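Local coordinates for mitogen activated protein kinase, putative (Leishmania donovani, PDB 4QNY), which is a putative mitogen-activated protein kinase that probably transfers phosphate from ATP to serine or threonine residues of target proteins, at residues L48-R53 with M105-T110; D81-L86 with L135-I140. All blocks are in the same frame, centred on the assembly; numbering follows the deposited sequence.

Interactions 1 and 2 meet where the 81-86 loop touches the strand running into the hinge: M105 CB lies 3.3 Å from G85 O, and I84 CD1 is 3.3 Å from D106 O, although the centres of the two contacts are 16 Å apart. Interaction 1 pairs strand 47-54 with that hinge strand and holds the ATP analogue ANP directly; the side chain of K52 lies about 6 Å from a magnesium ion. Interaction 2 joins the loop after helix 62-77 to helix 124-143. I84 of this loop touches ANP, whereas the side chain of I83 is about 11 Å away from it. The 81-86 loop thus bridges hinge and helix.

Interaction 1 of 2, residues L48-R53 with M105-T110. With ANP (phosphoaminophosphonic acid-adenylate ester), chain D.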
loop_
_atom_site.group_PDB
_atom_site.type_symbol
_atom_site.label_atom_id
_atom_site.label_comp_id
_atom_site.label_asym_id
_atom_site.label_seq_id
_atom_site.Cartn_x
_atom_site.Cartn_y
_atom_site.Cartn_z
ATOM N N LEU A 48 -9.847 2.400 21.674
ATOM C CA LEU A 48 -9.972 1.514 20.525
ATOM C C LEU A 48 -8.616 1.239 19.887
ATOM O O LEU A 48 -7.740 2.104 19.867
ATOM C CB LEU A 48 -10.932 2.108 19.495
ATOM C CG LEU A 48 -12.412 2.045 19.876
ATOM C CD1 LEU A 48 -13.231 2.964 18.989
ATOM C CD2 LEU A 48 -12.920 0.615 19.782
ATOM N N VAL A 49 -8.455 0.028 19.367
ATOM C CA VAL A 49 -7.183 -0.407 18.807
ATOM C C VAL A 49 -7.416 -1.509 17.771
ATOM O O VAL A 49 -8.360 -2.291 17.889
ATOM C CB VAL A 49 -6.224 -0.891 19.930
ATOM C CG1 VAL A 49 -5.733 -2.313 19.683
ATOM C CG2 VAL A 49 -5.058 0.075 20.087
ATOM N N ALA A 50 -6.572 -1.548 16.744
ATOM C CA ALA A 50 -6.689 -2.559 15.698
ATOM C C ALA A 50 -5.747 -3.732 15.949
ATOM O O ALA A 50 -4.589 -3.544 16.325
ATOM C CB ALA A 50 -6.414 -1.945 14.335
ATOM N N MET A 51 -6.251 -4.942 15.737
ATOM C CA MET A 51 -5.457 -6.148 15.928
ATOM C C MET A 51 -5.425 -6.994 14.660
ATOM O O MET A 51 -6.467 -7.395 14.141
ATOM C CB MET A 51 -6.002 -6.972 17.097
ATOM C CG MET A 51 -5.916 -6.267 18.440
ATOM S SD MET A 51 -6.336 -7.350 19.816
ATOM C CE MET A 51 -5.058 -8.597 19.668
ATOM N N LYS A 52 -4.219 -7.260 14.171
ATOM C CA LYS A 52 -4.032 -8.004 12.933
ATOM C C LYS A 52 -3.497 -9.407 13.211
ATOM O O LYS A 52 -2.342 -9.572 13.606
ATOM C CB LYS A 52 -3.081 -7.244 12.005
ATOM C CG LYS A 52 -2.893 -7.866 10.633
ATOM C CD LYS A 52 -1.996 -6.990 9.771
ATOM C CE LYS A 52 -1.836 -7.555 8.372
ATOM N NZ LYS A 52 -0.999 -6.670 7.516
ATOM N N ARG A 53 -4.340 -10.413 13.005
ATOM C CA ARG A 53 -3.949 -11.796 13.255
ATOM C C ARG A 53 -3.162 -12.371 12.085
ATOM O O ARG A 53 -3.507 -12.155 10.924
ATOM C CB ARG A 53 -5.180 -12.667 13.532
ATOM C CG ARG A 53 -4.849 -14.076 14.015
ATOM C CD ARG A 53 -6.102 -14.928 14.177
ATOM N NE ARG A 53 -5.820 -16.211 14.818
ATOM C CZ ARG A 53 -5.538 -17.333 14.162
ATOM N NH1 ARG A 53 -5.498 -17.338 12.837
ATOM N NH2 ARG A 53 -5.296 -18.452 14.832
ATOM N N MET A 105 -2.095 -2.450 16.257
ATOM C CA MET A 105 -1.864 -1.129 15.682
ATOM C C MET A 105 -2.909 -0.117 16.139
ATOM O O MET A 105 -3.945 -0.490 16.692
ATOM C CB MET A 105 -1.871 -1.206 14.154
ATOM C CG MET A 105 -1.007 -2.310 13.575
ATOM S SD MET A 105 -1.515 -2.735 11.899
ATOM C CE MET A 105 -3.155 -3.390 12.200
ATOM N N ASP A 106 -2.632 1.162 15.902
ATOM C CA ASP A 106 -3.619 2.213 16.129
ATOM C C ASP A 106 -4.825 1.991 15.223
ATOM O O ASP A 106 -4.700 1.412 14.144
ATOM C CB ASP A 106 -3.016 3.596 15.877
ATOM C CG ASP A 106 -1.985 3.984 16.919
ATOM O OD1 ASP A 106 -2.234 3.748 18.120
ATOM O OD2 ASP A 106 -0.928 4.527 16.536
ATOM N N ILE A 107 -5.991 2.449 15.660
ATOM C CA ILE A 107 -7.214 2.233 14.899
ATOM C C ILE A 107 -7.534 3.427 13.997
ATOM O O ILE A 107 -7.357 4.584 14.383
ATOM C CB ILE A 107 -8.415 1.939 15.839
ATOM C CG1 ILE A 107 -9.655 1.545 15.033
ATOM C CG2 ILE A 107 -8.703 3.124 16.752
ATOM C CD1 ILE A 107 -9.494 0.255 14.264
ATOM N N MET A 108 -7.976 3.131 12.780
ATOM C CA MET A 108 -8.470 4.153 11.868
ATOM C C MET A 108 -9.910 3.818 11.492
ATOM O O MET A 108 -10.317 2.658 11.546
ATOM C CB MET A 108 -7.584 4.254 10.625
ATOM C CG MET A 108 -6.167 4.739 10.913
ATOM S SD MET A 108 -6.096 6.474 11.408
ATOM C CE MET A 108 -6.481 7.282 9.855
ATOM N N GLU A 109 -10.677 4.835 11.118
ATOM C CA GLU A 109 -12.109 4.669 10.887
ATOM C C GLU A 109 -12.419 3.764 9.692
ATOM O O GLU A 109 -13.295 2.904 9.775
ATOM C CB GLU A 109 -12.769 6.037 10.699
ATOM C CG GLU A 109 -12.715 6.911 11.946
ATOM C CD GLU A 109 -13.327 8.282 11.736
ATOM O OE1 GLU A 109 -14.076 8.457 10.751
ATOM O OE2 GLU A 109 -13.060 9.186 12.555
ATOM N N THR A 110 -11.699 3.955 8.591
ATOM C CA THR A 110 -11.923 3.170 7.379
ATOM C C THR A 110 -10.737 3.305 6.427
ATOM O O THR A 110 -9.684 3.808 6.815
ATOM C CB THR A 110 -13.216 3.605 6.657
ATOM O OG1 THR A 110 -13.398 2.816 5.476
ATOM C CG2 THR A 110 -13.149 5.078 6.275
HETATM P PG ANP D . -0.810 -8.545 4.503
HETATM O O1G ANP D . -1.536 -9.265 5.596
HETATM O O2G ANP D . 0.373 -7.713 5.133
HETATM O O3G ANP D . -0.205 -9.603 3.494
HETATM P PB ANP D . -3.415 -7.452 4.265
HETATM O O1B ANP D . -3.944 -8.838 4.449
HETATM O O2B ANP D . -4.322 -6.708 3.242
HETATM N N3B ANP D . -1.846 -7.497 3.660
HETATM P PA ANP D . -3.788 -5.164 5.782
HETATM O O1A ANP D . -3.811 -4.473 4.473
HETATM O O2A ANP D . -2.759 -4.576 6.752
HETATM O O3A ANP D . -3.427 -6.714 5.642
HETATM O "O5'" ANP D . -5.247 -5.096 6.396
HETATM C "C5'" ANP D . -6.416 -5.460 5.632
HETATM C "C4'" ANP D . -7.503 -4.445 5.881
HETATM O "O4'" ANP D . -7.698 -4.273 7.299
HETATM C "C3'" ANP D . -7.224 -3.042 5.361
HETATM O "O3'" ANP D . -7.558 -2.931 3.982
HETATM C "C2'" ANP D . -8.133 -2.184 6.242
HETATM O "O2'" ANP D . -9.461 -2.131 5.733
HETATM C "C1'" ANP D . -8.099 -2.942 7.576
HETATM N N9 ANP D . -7.174 -2.374 8.550
HETATM C C8 ANP D . -5.844 -2.660 8.690
HETATM N N7 ANP D . -5.246 -1.995 9.654
HETATM C C5 ANP D . -6.265 -1.217 10.180
HETATM C C6 ANP D . -6.288 -0.279 11.237
HETATM N N6 ANP D . -5.221 0.040 11.972
HETATM N N1 ANP D . -7.467 0.325 11.511
HETATM C C2 ANP D . -8.538 0.012 10.777
HETATM N N3 ANP D . -8.635 -0.853 9.763
HETATM C C4 ANP D . -7.457 -1.434 9.515
#
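A50 and M105 form a pair of strand residues whose side chains both reach a nucleotide base. Their backbones make the single well-formed rung here, an antiparallel hydrogen-bonded pair, with A50 N giving to M105 O at 2.8 Å and M105 N to A50 O at 2.7 Å. A50 CB sits over the face of the adenine near C6. M105 bends at its last torsion (chi3 -65°), which turns CE back toward strand 47-54, 3.9 Å from K52 CB, and beside N7 of the base. Beyond the rung, I107 points toward the other strand: its CG2 branch packs 3.7 Å from L48 CB, while CG1, anti to the backbone N (chi1 -173°), carries CD1 to 3.4 Å from adenine N1. CD1 stands on the same side of the base as A50 CB and M105 CE.

The base is also hydrogen-bonded to the hinge backbone: N6 donates to D106 O at 2.6 Å and M108 N donates to N1 at 3.1 Å. K52, fully extended, carries NZ to the phosphates, where it bonds O2A, O2G and O3A, with a weaker bond to O1G, and also forms a salt bridge with E71. Several partners thus fix the direction of one ammonium group. This is the ATP site of the protein kinase fold: a strand lysine paired with a glutamate of helix 62-77, a methionine at the gatekeeper position, and hinge backbone reading the adenine.

Interaction 2 of 2, residues D81-L86 with L135-I140; sequences DNIIGL and LRALHI
R136 is the first residue of this helical segment to meet the loop, reaching N82 with the end of its long side chain. With CG anti to the backbone N (chi1 180°) and the chain extended as far as NE, the guanidinium is brought beside the asparagine, so that NH1 comes within 2.7 Å of N82 OD1. The side chains cross at about a right angle, with the amide and guanidinium planes 76° apart. The same NH1 forms a salt bridge with D80, so the arginine is drawn to the start of the loop; the carboxylate of D81 is not in contact, D81 OD2 staying 5.1 Å from R136 NH2. The N82 amide is held through its nitrogen, ND2 donating to L164 O, which fixes how the amide is turned.

A137 follows, and its methyl points toward the loop. CB lies 3.4 Å from N82 O and 3.8 Å from N82 CB, a close fit that brings the loop backbone against the helix; I166 also packs on this alanine.

One turn after R136, I140 completes the contact. Its CG2 branch meets I83 CD1 at 4.0 Å, and the same branch of I83, one carbon nearer the backbone, rests on A137, with I83 CG1 4.1 Å from A137 CB. I83 also touches F169, next to the magnesium-binding D168. Polar at one end and apolar at the other, the contact is that of the protein kinase fold in which the loop between helix 62-77 (the kinase C-helix) and strand 86-90 packs on helix 124-143, joining the two lobes.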
loop_
_atom_site.group_PDB
_atom_site.type_symbol
_atom_site.label_atom_id
_atom_site.label_comp_id
_atom_site.label_asym_id
_atom_site.label_seq_id
_atom_site.Cartn_x
_atom_site.Cartn_y
_atom_site.Cartn_z
ATOM N N ASP A 81 2.804 10.492 11.768
ATOM C CA ASP A 81 1.351 10.612 11.816
ATOM C C ASP A 81 0.664 10.080 10.557
ATOM O O ASP A 81 -0.514 9.729 10.597
ATOM C CB ASP A 81 0.948 12.069 12.049
ATOM C CG ASP A 81 1.382 12.586 13.407
ATOM O OD1 ASP A 81 0.961 12.001 14.428
ATOM O OD2 ASP A 81 2.144 13.574 13.454
ATOM N N ASN A 82 1.393 10.019 9.449
ATOM C CA ASN A 82 0.814 9.537 8.196
ATOM C C ASN A 82 1.213 8.100 7.876
ATOM O O ASN A 82 1.001 7.616 6.763
ATOM C CB ASN A 82 1.204 10.461 7.040
ATOM C CG ASN A 82 0.572 11.838 7.157
ATOM O OD1 ASN A 82 1.241 12.857 6.997
ATOM N ND2 ASN A 82 -0.725 11.870 7.442
ATOM N N ILE A 83 1.795 7.423 8.860
ATOM C CA ILE A 83 2.104 6.002 8.753
ATOM C C ILE A 83 1.531 5.290 9.973
ATOM O O ILE A 83 1.787 5.700 11.105
ATOM C CB ILE A 83 3.621 5.745 8.654
ATOM C CG1 ILE A 83 4.214 6.480 7.450
ATOM C CG2 ILE A 83 3.907 4.253 8.560
ATOM C CD1 ILE A 83 5.723 6.393 7.359
ATOM N N ILE A 84 0.751 4.237 9.742
ATOM C CA ILE A 84 0.058 3.550 10.828
ATOM C C ILE A 84 1.053 3.038 11.875
ATOM O O ILE A 84 2.082 2.441 11.550
ATOM C CB ILE A 84 -0.822 2.387 10.296
ATOM C CG1 ILE A 84 -1.749 1.869 11.398
ATOM C CG2 ILE A 84 0.022 1.271 9.689
ATOM C CD1 ILE A 84 -2.830 2.854 11.792
ATOM N N GLY A 85 0.749 3.317 13.139
ATOM C CA GLY A 85 1.671 3.040 14.225
ATOM C C GLY A 85 1.555 1.643 14.799
ATOM O O GLY A 85 0.548 0.961 14.614
ATOM N N LEU A 86 2.598 1.224 15.504
ATOM C CA LEU A 86 2.627 -0.087 16.138
ATOM C C LEU A 86 2.490 0.050 17.651
ATOM O O LEU A 86 3.272 0.754 18.288
ATOM C CB LEU A 86 3.923 -0.822 15.786
ATOM C CG LEU A 86 4.024 -2.287 16.211
ATOM C CD1 LEU A 86 3.029 -3.135 15.438
ATOM C CD2 LEU A 86 5.441 -2.803 16.018
ATOM N N LEU A 135 1.663 11.356 -0.046
ATOM C CA LEU A 135 2.976 11.668 -0.604
ATOM C C LEU A 135 4.001 11.926 0.492
ATOM O O LEU A 135 5.131 11.445 0.425
ATOM C CB LEU A 135 2.888 12.881 -1.531
ATOM C CG LEU A 135 2.201 12.661 -2.877
ATOM C CD1 LEU A 135 1.891 13.993 -3.533
ATOM C CD2 LEU A 135 3.074 11.807 -3.784
ATOM N N ARG A 136 3.596 12.693 1.498
ATOM C CA ARG A 136 4.457 12.992 2.634
ATOM C C ARG A 136 4.879 11.708 3.348
ATOM O O ARG A 136 6.014 11.585 3.813
ATOM C CB ARG A 136 3.744 13.934 3.605
ATOM C CG ARG A 136 4.556 14.296 4.830
ATOM C CD ARG A 136 3.678 14.921 5.899
ATOM N NE ARG A 136 4.316 14.881 7.211
ATOM C CZ ARG A 136 4.371 13.798 7.980
ATOM N NH1 ARG A 136 3.826 12.660 7.569
ATOM N NH2 ARG A 136 4.971 13.851 9.160
ATOM N N ALA A 137 3.961 10.750 3.421
ATOM C CA ALA A 137 4.252 9.457 4.029
ATOM C C ALA A 137 5.237 8.669 3.173
ATOM O O ALA A 137 6.161 8.044 3.692
ATOM C CB ALA A 137 2.971 8.665 4.233
ATOM N N LEU A 138 5.036 8.710 1.860
ATOM C CA LEU A 138 5.915 8.013 0.928
ATOM C C LEU A 138 7.327 8.585 0.946
ATOM O O LEU A 138 8.300 7.854 0.777
ATOM C CB LEU A 138 5.353 8.071 -0.491
ATOM C CG LEU A 138 4.182 7.139 -0.795
ATOM C CD1 LEU A 138 3.734 7.315 -2.234
ATOM C CD2 LEU A 138 4.566 5.693 -0.521
ATOM N N HIS A 139 7.430 9.896 1.147
ATOM C CA HIS A 139 8.729 10.555 1.214
ATOM C C HIS A 139 9.538 10.025 2.392
ATOM O O HIS A 139 10.748 9.829 2.292
ATOM C CB HIS A 139 8.562 12.072 1.328
ATOM C CG HIS A 139 9.857 12.818 1.402
ATOM N ND1 HIS A 139 10.254 13.509 2.525
ATOM C CD2 HIS A 139 10.847 12.976 0.492
ATOM C CE1 HIS A 139 11.433 14.064 2.305
ATOM N NE2 HIS A 139 11.815 13.756 1.078
ATOM N N ILE A 140 8.851 9.789 3.504
ATOM C CA ILE A 140 9.477 9.256 4.707
ATOM C C ILE A 140 9.921 7.810 4.506
ATOM O O ILE A 140 11.046 7.443 4.850
ATOM C CB ILE A 140 8.518 9.344 5.906
ATOM C CG1 ILE A 140 8.334 10.808 6.309
ATOM C CG2 ILE A 140 9.041 8.525 7.077
ATOM C CD1 ILE A 140 7.013 11.101 6.967
#